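Local structure of endopolygalacturonase (Chondrostereum purpureum, 1K5C) at residues 24-29 / 50-55; 62-67 / 102-107; 166-171 / 188-193. The protein probably hydrolyses the alpha-1,4 bonds between galacturonosyl units inside polygalacturonan chains, as an endo-acting enzyme of glycoside hydrolase family 28. All coordinates share one frame; numbering follows the deposited sequence.

Contact 1. Residues 24-29 / 50-55; sequences GFTVPA and TFAKTT
The carbonyl oxygen of Val-27 draws two donors: Ala-52 N donates to Val-27 O at 3.1 Å, and a water lies 2.9 Å from the same oxygen. That water is also within bonding distance of Ala-52 O, but it has more acceptors nearby than protons, so it may bridge the two chains only part of the time. Strands 25-27 and 49-51 are parallel neighbours on successive coils near the N-terminal end of the right-handed parallel beta-helix of this family. Val-27 N donates to Thr-50 O at 2.8 Å, and Thr-50 N donates to Phe-25 O. Thr-26 CA also points its hydrogen at Thr-50 O, which therefore serves two neighbours.

On the buried face Val-27 and Phe-51 run alongside each other into the interior. With CG1 anti to the backbone N (chi1 172°), Val-27 CG2 is left beside that N and over one face of the Phe-51 ring, 4.0 Å from its centroid and displaced toward the rim, a CH-pi contact closest to CE2. Phe-51 continues inward, meeting the ring of Phe-100 edge-to-face, while Leu-33 packs on Val-27. On the outer face Thr-26 OG1 approaches Thr-50 CB, and Thr-26 CG2 leans over Thr-50 O at 3.4 Å.

Beyond the strands both chains run on as loops. Ala-52 CB packs against Ala-29 N, and Ala-29 CB meets the carbonyl oxygen of Lys-53. Thr-54 OG1, anti to the backbone N (chi1 -170°), accepts from Gly-30 N and hydrogen-bonds a second water at 2.6 Å.

Contact 2. Residues 62-67 / 102-107; sequences TIDGTG and KIKGSG
Asp-64 lays its carboxylate across the aliphatic part of Lys-104, with Asp-64 OD1 3.5 Å from Lys-104 CB, on adjacent parallel strands of the right-handed beta-helix. Their charged ends stay 4.4 Å apart (Asp-64 OD2 to Lys-104 NZ), too far for a salt bridge; one water closes the gap, donating to Asp-64 OD2 and accepting from Lys-104 NZ at 2.7 Å. Asp-64 CG stands anti to the backbone N (chi1 -175°), which carries the carboxylate over the neighbouring lysine. With an alanine in place of Asp-64, the water would lose the carboxylate it donates to, and the Lys-104 ammonium is likely to be left without this nearby opposite charge. Thr-62 CG2 touches Lys-104 CE on the same face, and on the inner face Ile-63 CG2 meets Ile-103 CG1 at 4.0 Å, with Tyr-109 packed on both isoleucines.

Between the two faces the strands run 3° from parallel. Ile-63 N donates to Lys-102 O, Lys-104 N to Ile-63 O, and Gly-65 N weakly to Lys-104 O at 3.4 Å. Ser-106 N then donates to Gly-65 O as both chains turn the corner. Gly-105 passes so near Gly-65 O that a CB there would clash. Ser-106 OG, lying between its own N and carbonyl carbon (chi1 52°), accepts from Gly-67 N at 3.0 Å.

Further out, Asp-128 positions both corner hydroxyls, its OD1 bonded to Ser-106 OG and its OD2 to Thr-66 OG1.

Contact 3. Residues 166-171 / 188-193; sequences NCIVKN and NNQCSG
Backbone bonds join Cys-167 to Gln-190 and Asn-171 to Ser-192 on neighbouring coils of the right-handed parallel beta-helix. Gln-190 N donates to Cys-167 O, Val-169 N to Gln-190 O at 2.8 Å, Ser-192 N to Val-169 O and Asn-171 N to Ser-192 O; the strands run 2° from parallel.

One side-chain amide continues this pattern at the turn. Asn-189 CG, anti to the carbonyl carbon (chi1 -57°), sets the amide beside Cys-167 N, and Asn-189 OD1 accepts from that N at 2.8 Å, the donor tilted 16° from the carbonyl plane. Asn-189 ND2 holds Ile-164 O; bonded through both ends, the amide is fixed against flipping. Asn-171, near the galacturonate-binding Asp-173 and His-195, gives ND2 to Thr-152 O and Asp-174 O.

Among side-chain packing contacts, Lys-170 CG lies 3.6 Å from Ser-192 OG, Ile-168 runs beside Gln-190, and on the inner face Val-169 packs on Cys-175 and Phe-155. A disulfide joins Cys-191 covalently to Cys-175.

Waters sit between the coils. One lies 2.7 Å from Asn-171 OD1 and also near Ser-192 O; another donates to Cys-167 O and Asn-188 O, each at 2.9 Å, and accepts from Gln-190 NE2 at 3.0 Å.

How the contacts relate
All three contacts join parallel strands on coils of one beta-helix: both segments of contact 1 precede those of contact 2, which precede those of contact 3. Strands 49-51 and 61-65 follow each other in sequence, so the chain leaves contact 1 and soon enters contact 2, whose centre is about 21 Å away. Contacts 1 and 3 share one run of parallel strand pairs, through 49-51, 76-78, 108-115, 130-139, 162-170 and 190-192, whereas contact 2 lies in the separate sheet from 33-35 to 322-323. Contact 3, about 26 Å from contact 1 and 22 Å from contact 2 between centres, approaches the galacturonate-binding residues; the other two build the helix away from them.

Contact 1. Residues 24-29 / 50-55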
ATOM      1  N   GLY A  24      20.526  -8.102  14.944  1.00 15.27           N
ATOM      2  CA  GLY A  24      20.946  -7.814  13.529  1.00 15.97           C
ATOM      3  C   GLY A  24      21.836  -8.958  13.030  1.00 13.25           C
ATOM      4  O   GLY A  24      22.624  -9.564  13.746  1.00 14.65           O
ATOM      5  N   PHE A  25      21.634  -9.280  11.735  1.00 12.13           N
ATOM      6  CA  PHE A  25      22.400 -10.318  11.032  1.00 11.54           C
ATOM      7  C   PHE A  25      22.042 -10.234   9.566  1.00 11.43           C
ATOM      8  O   PHE A  25      21.146  -9.479   9.159  1.00 11.76           O
ATOM      9  CB  PHE A  25      22.153 -11.746  11.591  1.00 12.71           C
ATOM     10  CG  PHE A  25      20.722 -12.198  11.643  1.00 13.06           C
ATOM     11  CD1 PHE A  25      20.136 -12.920  10.585  1.00 15.30           C
ATOM     12  CD2 PHE A  25      19.960 -11.945  12.764  1.00 14.72           C
ATOM     13  CE1 PHE A  25      18.829 -13.368  10.679  1.00 17.43           C
ATOM     14  CE2 PHE A  25      18.639 -12.357  12.873  1.00 16.01           C
ATOM     15  CZ  PHE A  25      18.086 -13.069  11.825  1.00 16.92           C
ATOM     16  N   THR A  26      22.787 -11.009   8.753  1.00 11.68           N
ATOM     17  CA  THR A  26      22.452 -11.173   7.345  1.00 12.07           C
ATOM     18  C   THR A  26      21.662 -12.439   7.142  1.00 11.58           C
ATOM     19  O   THR A  26      22.033 -13.509   7.669  1.00 13.38           O
ATOM     20  CB  THR A  26      23.718 -11.238   6.503  1.00 13.55           C
ATOM     21  OG1 THR A  26      24.365  -9.968   6.619  1.00 15.43           O
ATOM     22  CG2 THR A  26      23.415 -11.506   5.042  1.00 14.99           C
ATOM     23  N   VAL A  27      20.570 -12.362   6.374  1.00 11.45           N
ATOM     24  CA  VAL A  27      19.854 -13.534   5.880  1.00 11.84           C
ATOM     25  C   VAL A  27      20.594 -13.988   4.605  1.00 11.83           C
ATOM     26  O   VAL A  27      20.590 -13.251   3.602  1.00 12.03           O
ATOM     27  CB  VAL A  27      18.392 -13.185   5.593  1.00 11.80           C
ATOM     28  CG1 VAL A  27      17.692 -14.352   4.899  1.00 13.18           C
ATOM     29  CG2 VAL A  27      17.704 -12.785   6.893  1.00 12.11           C
ATOM     30  N   PRO A  28      21.235 -15.141   4.642  1.00 12.74           N
ATOM     31  CA  PRO A  28      22.074 -15.548   3.486  1.00 13.63           C
ATOM     32  C   PRO A  28      21.221 -15.839   2.299  1.00 12.40           C
ATOM     33  O   PRO A  28      20.051 -16.187   2.370  1.00 13.63           O
ATOM     34  CB  PRO A  28      22.807 -16.825   3.990  1.00 15.98           C
ATOM     35  CG  PRO A  28      22.684 -16.769   5.484  1.00 17.78           C
ATOM     36  CD  PRO A  28      21.350 -16.112   5.767  1.00 13.70           C
ATOM     37  N   ALA A  29      21.904 -15.821   1.120  1.00 12.54           N
ATOM     38  CA  ALA A  29      21.289 -16.264  -0.131  1.00 12.82           C
ATOM     39  C   ALA A  29      20.590 -17.610   0.081  1.00 12.91           C
ATOM     40  O   ALA A  29      21.175 -18.508   0.700  1.00 15.02           O
ATOM     41  CB  ALA A  29      22.350 -16.364  -1.205  1.00 13.82           C
ATOM     42  N   THR A  50      19.952  -7.566   7.093  1.00 10.55           N
ATOM     43  CA  THR A  50      20.307  -7.363   5.673  1.00 10.74           C
ATOM     44  C   THR A  50      20.099  -8.650   4.913  1.00 10.76           C
ATOM     45  O   THR A  50      20.500  -9.728   5.391  1.00 12.76           O
ATOM     46  CB  THR A  50      21.767  -6.872   5.576  1.00 11.41           C
ATOM     47  OG1 THR A  50      21.887  -5.617   6.271  1.00 12.18           O
ATOM     48  CG2 THR A  50      22.206  -6.645   4.122  1.00 12.97           C
ATOM     49  N   PHE A  51      19.502  -8.573   3.723  1.00 10.74           N
ATOM     50  CA  PHE A  51      19.186  -9.780   2.941  1.00 10.78           C
ATOM     51  C   PHE A  51      20.131  -9.826   1.745  1.00 10.72           C
ATOM     52  O   PHE A  51      20.078  -8.989   0.819  1.00 10.98           O
ATOM     53  CB  PHE A  51      17.735  -9.716   2.474  1.00 11.30           C
ATOM     54  CG  PHE A  51      16.774  -9.874   3.630  1.00 11.35           C
ATOM     55  CD1 PHE A  51      16.563  -8.842   4.572  1.00 11.26           C
ATOM     56  CD2 PHE A  51      16.046 -11.072   3.787  1.00 11.74           C
ATOM     57  CE1 PHE A  51      15.705  -9.010   5.629  1.00 12.20           C
ATOM     58  CE2 PHE A  51      15.150 -11.212   4.849  1.00 12.62           C
ATOM     59  CZ  PHE A  51      14.986 -10.175   5.774  1.00 12.33           C
ATOM     60  N   ALA A  52      21.055 -10.804   1.767  1.00 10.96           N
ATOM     61  CA  ALA A  52      21.978 -10.975   0.641  1.00 11.54           C
ATOM     62  C   ALA A  52      21.196 -11.229  -0.628  1.00 10.90           C
ATOM     63  O   ALA A  52      20.084 -11.801  -0.617  1.00 11.61           O
ATOM     64  CB  ALA A  52      22.933 -12.150   0.951  1.00 12.24           C
ATOM     65  N   LYS A  53      21.788 -10.875  -1.779  1.00 11.04           N
ATOM     66  CA  LYS A  53      21.101 -11.096  -3.061  1.00 11.05           C
ATOM     67  C   LYS A  53      20.733 -12.585  -3.187  1.00 10.67           C
ATOM     68  O   LYS A  53      21.565 -13.482  -2.970  1.00 11.71           O
ATOM     69  CB  LYS A  53      21.958 -10.657  -4.245  1.00 12.54           C
ATOM     70  CG  LYS A  53      21.135 -10.616  -5.536  1.00 14.58           C
ATOM     71  CD  LYS A  53      21.874 -10.041  -6.704  1.00 14.87           C
ATOM     72  CE  LYS A  53      21.005 -10.053  -7.971  1.00 15.64           C
ATOM     73  NZ  LYS A  53      21.718  -9.444  -9.124  1.00 16.09           N
ATOM     74  N   THR A  54      19.478 -12.835  -3.563  1.00 11.00           N
ATOM     75  CA  THR A  54      18.912 -14.173  -3.521  1.00 11.08           C
ATOM     76  C   THR A  54      18.135 -14.462  -4.793  1.00 11.34           C
ATOM     77  O   THR A  54      17.643 -13.547  -5.471  1.00 12.20           O
ATOM     78  CB  THR A  54      18.014 -14.301  -2.274  1.00 11.09           C
ATOM     79  OG1 THR A  54      17.662 -15.689  -2.116  1.00 11.90           O
ATOM     80  CG2 THR A  54      16.762 -13.437  -2.339  1.00 12.12           C
ATOM     81  N   THR A  55      17.974 -15.750  -5.075  1.00 11.66           N
ATOM     82  CA  THR A  55      17.159 -16.224  -6.194  1.00 12.31           C
ATOM     83  C   THR A  55      15.796 -16.681  -5.708  1.00 12.31           C
ATOM     84  O   THR A  55      14.942 -17.012  -6.586  1.00 13.89           O
ATOM     85  CB  THR A  55      17.849 -17.348  -7.008  1.00 13.22           C
ATOM     86  OG1 THR A  55      17.932 -18.530  -6.159  1.00 14.28           O
ATOM     87  CG2 THR A  55      19.206 -16.936  -7.462  1.00 13.97           C
TER
HETATM   88  O   HOH W   1      18.690 -13.146   1.375  1.00 13.38           O
HETATM   89  O   HOH W   2      17.265 -15.304   0.463  1.00 16.61           O

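Contact 2. Residues 62-67 / 102-107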
ATOM      1  N   THR A  62       8.715 -13.429   6.932  1.00 10.80           N
ATOM      2  CA  THR A  62       7.307 -13.631   7.279  1.00 10.97           C
ATOM      3  C   THR A  62       7.177 -13.658   8.803  1.00 11.35           C
ATOM      4  O   THR A  62       7.899 -14.429   9.449  1.00 12.87           O
ATOM      5  CB  THR A  62       6.772 -14.951   6.728  1.00 11.90           C
ATOM      6  OG1 THR A  62       6.924 -14.983   5.297  1.00 12.37           O
ATOM      7  CG2 THR A  62       5.275 -15.114   7.003  1.00 13.81           C
ATOM      8  N   ILE A  63       6.235 -12.891   9.326  1.00 10.96           N
ATOM      9  CA  ILE A  63       5.892 -12.991  10.745  1.00 11.30           C
ATOM     10  C   ILE A  63       4.387 -13.182  10.812  1.00 11.36           C
ATOM     11  O   ILE A  63       3.604 -12.517  10.122  1.00 11.89           O
ATOM     12  CB  ILE A  63       6.407 -11.773  11.540  1.00 11.43           C
ATOM     13  CG1 ILE A  63       6.120 -11.971  13.055  1.00 12.25           C
ATOM     14  CG2 ILE A  63       5.884 -10.436  11.029  1.00 12.65           C
ATOM     15  CD1 ILE A  63       6.912 -11.043  13.925  1.00 13.07           C
ATOM     16  N   ASP A  64       3.995 -14.185  11.622  1.00 11.76           N
ATOM     17  CA  ASP A  64       2.578 -14.577  11.737  1.00 12.11           C
ATOM     18  C   ASP A  64       2.314 -14.883  13.182  1.00 12.02           C
ATOM     19  O   ASP A  64       2.956 -15.786  13.741  1.00 13.23           O
ATOM     20  CB  ASP A  64       2.329 -15.786  10.849  1.00 13.69           C
ATOM     21  CG  ASP A  64       0.894 -16.226  10.766  1.00 15.58           C
ATOM     22  OD1 ASP A  64       0.025 -15.566  11.333  1.00 16.71           O
ATOM     23  OD2 ASP A  64       0.666 -17.266  10.098  1.00 20.69           O
ATOM     24  N   GLY A  65       1.389 -14.169  13.815  1.00 12.19           N
ATOM     25  CA  GLY A  65       1.038 -14.469  15.203  1.00 12.63           C
ATOM     26  C   GLY A  65      -0.193 -13.635  15.581  1.00 12.01           C
ATOM     27  O   GLY A  65      -0.676 -12.829  14.782  1.00 12.69           O
ATOM     28  N   THR A  66      -0.644 -13.867  16.808  1.00 11.87           N
ATOM     29  CA  THR A  66      -1.864 -13.289  17.338  1.00 11.76           C
ATOM     30  C   THR A  66      -1.481 -12.310  18.453  1.00 12.15           C
ATOM     31  O   THR A  66      -0.778 -12.666  19.391  1.00 13.36           O
ATOM     32  CB  THR A  66      -2.810 -14.364  17.882  1.00 12.73           C
ATOM     33  OG1 THR A  66      -3.150 -15.243  16.799  1.00 13.88           O
ATOM     34  CG2 THR A  66      -4.077 -13.757  18.478  1.00 14.65           C
ATOM     35  N   GLY A  67      -1.913 -11.054  18.330  1.00 12.21           N
ATOM     36  CA  GLY A  67      -1.656 -10.053  19.382  1.00 13.30           C
ATOM     37  C   GLY A  67      -0.201  -9.745  19.555  1.00 12.73           C
ATOM     38  O   GLY A  67       0.261  -9.431  20.666  1.00 13.92           O
ATOM     39  N   LYS A 102       6.175 -10.092   4.774  1.00 10.60           N
ATOM     40  CA  LYS A 102       4.769 -10.514   4.908  1.00 10.49           C
ATOM     41  C   LYS A 102       4.425 -10.516   6.384  1.00 10.19           C
ATOM     42  O   LYS A 102       5.128 -11.128   7.187  1.00 11.13           O
ATOM     43  CB  LYS A 102       4.588 -11.929   4.327  1.00 12.02           C
ATOM     44  CG  LYS A 102       3.240 -12.577   4.587  1.00 14.27           C
ATOM     45  CD  LYS A 102       2.148 -11.774   3.947  1.00 20.02           C
ATOM     46  CE  LYS A 102       1.240 -12.582   3.088  1.00 17.32           C
ATOM     47  NZ  LYS A 102       0.144 -11.747   2.513  1.00 14.54           N
ATOM     48  N   ILE A 103       3.332  -9.817   6.732  1.00 10.75           N
ATOM     49  CA  ILE A 103       2.840  -9.702   8.116  1.00 11.24           C
ATOM     50  C   ILE A 103       1.420 -10.251   8.148  1.00 11.59           C
ATOM     51  O   ILE A 103       0.544  -9.769   7.399  1.00 12.51           O
ATOM     52  CB  ILE A 103       2.885  -8.267   8.624  1.00 11.91           C
ATOM     53  CG1 ILE A 103       4.296  -7.689   8.553  1.00 12.92           C
ATOM     54  CG2 ILE A 103       2.301  -8.185  10.048  1.00 13.16           C
ATOM     55  CD1 ILE A 103       4.400  -6.213   8.857  1.00 13.90           C
ATOM     56  N   LYS A 104       1.189 -11.280   8.989  1.00 11.54           N
ATOM     57  CA  LYS A 104      -0.071 -11.960   9.095  1.00 12.24           C
ATOM     58  C   LYS A 104      -0.516 -12.000  10.562  1.00 11.47           C
ATOM     59  O   LYS A 104       0.333 -12.000  11.476  1.00 12.49           O
ATOM     60  CB  LYS A 104       0.054 -13.436   8.606  1.00 13.84           C
ATOM     61  CG  LYS A 104       0.541 -13.607   7.219  1.00 15.96           C
ATOM     62  CD  LYS A 104       0.431 -15.063   6.818  1.00 22.82           C
ATOM     63  CE  LYS A 104       1.551 -15.576   6.014  1.00 38.71           C
ATOM     64  NZ  LYS A 104       1.150 -16.998   5.731  1.00 29.03           N
ATOM     65  N   GLY A 105      -1.810 -12.164  10.772  1.00 11.84           N
ATOM     66  CA  GLY A 105      -2.354 -12.365  12.112  1.00 11.72           C
ATOM     67  C   GLY A 105      -2.879 -11.036  12.674  1.00 11.67           C
ATOM     68  O   GLY A 105      -3.731 -10.397  12.076  1.00 12.66           O
ATOM     69  N   SER A 106      -2.369 -10.648  13.844  1.00 11.54           N
ATOM     70  CA  SER A 106      -2.876  -9.440  14.500  1.00 11.67           C
ATOM     71  C   SER A 106      -1.800  -8.908  15.451  1.00 11.53           C
ATOM     72  O   SER A 106      -0.812  -9.554  15.756  1.00 12.09           O
ATOM     73  CB  SER A 106      -4.171  -9.724  15.268  1.00 11.68           C
ATOM     74  OG  SER A 106      -3.988 -10.852  16.169  1.00 12.56           O
ATOM     75  N   GLY A 107      -2.069  -7.695  15.945  1.00 11.94           N
ATOM     76  CA  GLY A 107      -1.185  -7.017  16.868  1.00 12.15           C
ATOM     77  C   GLY A 107      -0.845  -5.618  16.404  1.00 11.21           C
ATOM     78  O   GLY A 107      -1.616  -4.988  15.665  1.00 12.01           O
TER
HETATM   79  O   HOH W   3       2.229 -18.118   7.988  1.00 29.83           O

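Contact 3. Residues 166-171 / 188-193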
ATOM      1  N   ASN A 166       0.771   6.915  10.510  1.00 10.78           N
ATOM      2  CA  ASN A 166       2.048   7.530  10.868  1.00 11.17           C
ATOM      3  C   ASN A 166       3.225   6.918  10.081  1.00 10.91           C
ATOM      4  O   ASN A 166       4.373   7.020  10.540  1.00 12.23           O
ATOM      5  CB  ASN A 166       2.379   7.484  12.380  1.00 12.13           C
ATOM      6  CG  ASN A 166       1.225   8.021  13.187  1.00 13.21           C
ATOM      7  OD1 ASN A 166       0.650   9.058  12.877  1.00 15.16           O
ATOM      8  ND2 ASN A 166       0.872   7.306  14.254  1.00 15.19           N
ATOM      9  N   CYS A 167       2.973   6.376   8.906  1.00 10.96           N
ATOM     10  CA  CYS A 167       4.027   5.757   8.091  1.00 11.02           C
ATOM     11  C   CYS A 167       4.525   6.729   7.032  1.00 11.05           C
ATOM     12  O   CYS A 167       3.878   7.767   6.727  1.00 12.21           O
ATOM     13  CB  CYS A 167       3.481   4.480   7.457  1.00 11.10           C
ATOM     14  SG  CYS A 167       3.114   3.159   8.644  1.00 11.34           S
ATOM     15  N   ILE A 168       5.674   6.385   6.452  1.00 11.24           N
ATOM     16  CA  ILE A 168       6.325   7.190   5.420  1.00 11.41           C
ATOM     17  C   ILE A 168       6.716   6.244   4.286  1.00 11.42           C
ATOM     18  O   ILE A 168       7.334   5.219   4.560  1.00 12.10           O
ATOM     19  CB  ILE A 168       7.579   7.903   5.966  1.00 12.72           C
ATOM     20  CG1 ILE A 168       7.178   8.883   7.077  1.00 15.05           C
ATOM     21  CG2 ILE A 168       8.375   8.546   4.858  1.00 14.54           C
ATOM     22  CD1 ILE A 168       8.347   9.470   7.838  1.00 20.52           C
ATOM     23  N   VAL A 169       6.336   6.561   3.057  1.00 11.07           N
ATOM     24  CA  VAL A 169       6.711   5.741   1.908  1.00 11.00           C
ATOM     25  C   VAL A 169       7.314   6.618   0.822  1.00 11.20           C
ATOM     26  O   VAL A 169       6.668   7.554   0.340  1.00 13.65           O
ATOM     27  CB  VAL A 169       5.464   4.984   1.313  1.00 11.47           C
ATOM     28  CG1 VAL A 169       5.902   4.194   0.097  1.00 11.92           C
ATOM     29  CG2 VAL A 169       4.808   4.125   2.383  1.00 11.88           C
ATOM     30  N   LYS A 170       8.540   6.289   0.425  1.00 10.81           N
ATOM     31  CA  LYS A 170       9.264   6.947  -0.669  1.00 10.76           C
ATOM     32  C   LYS A 170       9.533   5.841  -1.700  1.00 10.42           C
ATOM     33  O   LYS A 170      10.335   4.935  -1.443  1.00 11.10           O
ATOM     34  CB  LYS A 170      10.599   7.517  -0.174  1.00 11.87           C
ATOM     35  CG  LYS A 170      10.409   8.556   0.963  1.00 13.23           C
ATOM     36  CD  LYS A 170      11.769   9.014   1.485  1.00 16.04           C
ATOM     37  CE  LYS A 170      11.566  10.087   2.586  1.00 20.02           C
ATOM     38  NZ  LYS A 170      12.909  10.324   3.213  1.00 24.58           N
ATOM     39  N   ASN A 171       8.836   5.883  -2.835  1.00 10.61           N
ATOM     40  CA  ASN A 171       8.895   4.722  -3.722  1.00 10.60           C
ATOM     41  C   ASN A 171       8.543   5.116  -5.151  1.00 10.65           C
ATOM     42  O   ASN A 171       8.636   6.292  -5.506  1.00 11.40           O
ATOM     43  CB  ASN A 171       8.001   3.575  -3.177  1.00 10.79           C
ATOM     44  CG  ASN A 171       6.548   3.920  -3.344  1.00 10.54           C
ATOM     45  OD1 ASN A 171       6.201   5.101  -3.558  1.00 11.05           O
ATOM     46  ND2 ASN A 171       5.667   2.923  -3.209  1.00 10.72           N
ATOM     47  N   ASN A 188      -2.840   9.548   8.449  1.00 10.71           N
ATOM     48  CA  ASN A 188      -1.672  10.348   8.883  1.00 11.12           C
ATOM     49  C   ASN A 188      -0.370   9.759   8.370  1.00 11.05           C
ATOM     50  O   ASN A 188       0.658   9.773   9.077  1.00 12.26           O
ATOM     51  CB  ASN A 188      -1.659  10.524  10.405  1.00 12.17           C
ATOM     52  CG  ASN A 188      -2.827  11.339  10.922  1.00 14.10           C
ATOM     53  OD1 ASN A 188      -3.574  11.972  10.153  1.00 15.06           O
ATOM     54  ND2 ASN A 188      -3.068  11.313  12.212  1.00 18.92           N
ATOM     55  N   ASN A 189      -0.376   9.317   7.107  1.00 10.68           N
ATOM     56  CA  ASN A 189       0.821   8.825   6.438  1.00 10.60           C
ATOM     57  C   ASN A 189       1.361   9.871   5.442  1.00 10.94           C
ATOM     58  O   ASN A 189       0.615  10.766   5.047  1.00 12.59           O
ATOM     59  CB  ASN A 189       0.498   7.507   5.684  1.00 11.23           C
ATOM     60  CG  ASN A 189      -0.052   6.495   6.636  1.00 10.45           C
ATOM     61  OD1 ASN A 189       0.633   5.931   7.477  1.00 11.47           O
ATOM     62  ND2 ASN A 189      -1.348   6.224   6.505  1.00 10.90           N
ATOM     63  N   GLN A 190       2.620   9.699   5.063  1.00 11.11           N
ATOM     64  CA  GLN A 190       3.270  10.577   4.077  1.00 11.44           C
ATOM     65  C   GLN A 190       3.774   9.715   2.913  1.00 11.64           C
ATOM     66  O   GLN A 190       4.539   8.756   3.150  1.00 14.71           O
ATOM     67  CB  GLN A 190       4.449  11.285   4.718  1.00 13.11           C
ATOM     68  CG  GLN A 190       3.975  12.300   5.779  1.00 17.81           C
ATOM     69  CD  GLN A 190       5.217  12.724   6.509  1.00 20.84           C
ATOM     70  OE1 GLN A 190       6.134  13.336   5.964  1.00 35.32           O
ATOM     71  NE2 GLN A 190       5.195  12.379   7.775  1.00 32.38           N
ATOM     72  N   CYS A 191       3.355  10.045   1.707  1.00 11.33           N
ATOM     73  CA  CYS A 191       3.676   9.323   0.491  1.00 11.35           C
ATOM     74  C   CYS A 191       4.385  10.224  -0.483  1.00 11.29           C
ATOM     75  O   CYS A 191       3.854  11.308  -0.764  1.00 12.54           O
ATOM     76  CB  CYS A 191       2.348   8.844  -0.165  1.00 12.56           C
ATOM     77  SG  CYS A 191       1.293   7.793   0.827  1.00 12.64           S
ATOM     78  N   SER A 192       5.524   9.804  -1.040  1.00 11.53           N
ATOM     79  CA  SER A 192       6.183  10.624  -2.061  1.00 11.98           C
ATOM     80  C   SER A 192       6.832   9.721  -3.103  1.00 11.78           C
ATOM     81  O   SER A 192       7.244   8.585  -2.823  1.00 12.16           O
ATOM     82  CB  SER A 192       7.220  11.565  -1.448  1.00 13.09           C
ATOM     83  OG  SER A 192       8.226  10.836  -0.793  1.00 14.65           O
ATOM     84  N   GLY A 193       6.959  10.252  -4.331  1.00 11.64           N
ATOM     85  CA  GLY A 193       7.665   9.624  -5.432  1.00 12.08           C
ATOM     86  C   GLY A 193       6.871   8.616  -6.224  1.00 11.57           C
ATOM     87  O   GLY A 193       7.212   8.347  -7.409  1.00 12.69           O
TER
HETATM   88  O   HOH W   4       1.917  11.299  11.633  1.00 33.51           O
HETATM   89  O   HOH W   5       3.543  10.006   8.558  1.00 20.04           O
HETATM   90  O   HOH W   6       7.207  10.639   1.870  1.00 23.73           O
HETATM   91  O   HOH W   7       4.577   6.790  -2.170  1.00 14.16           O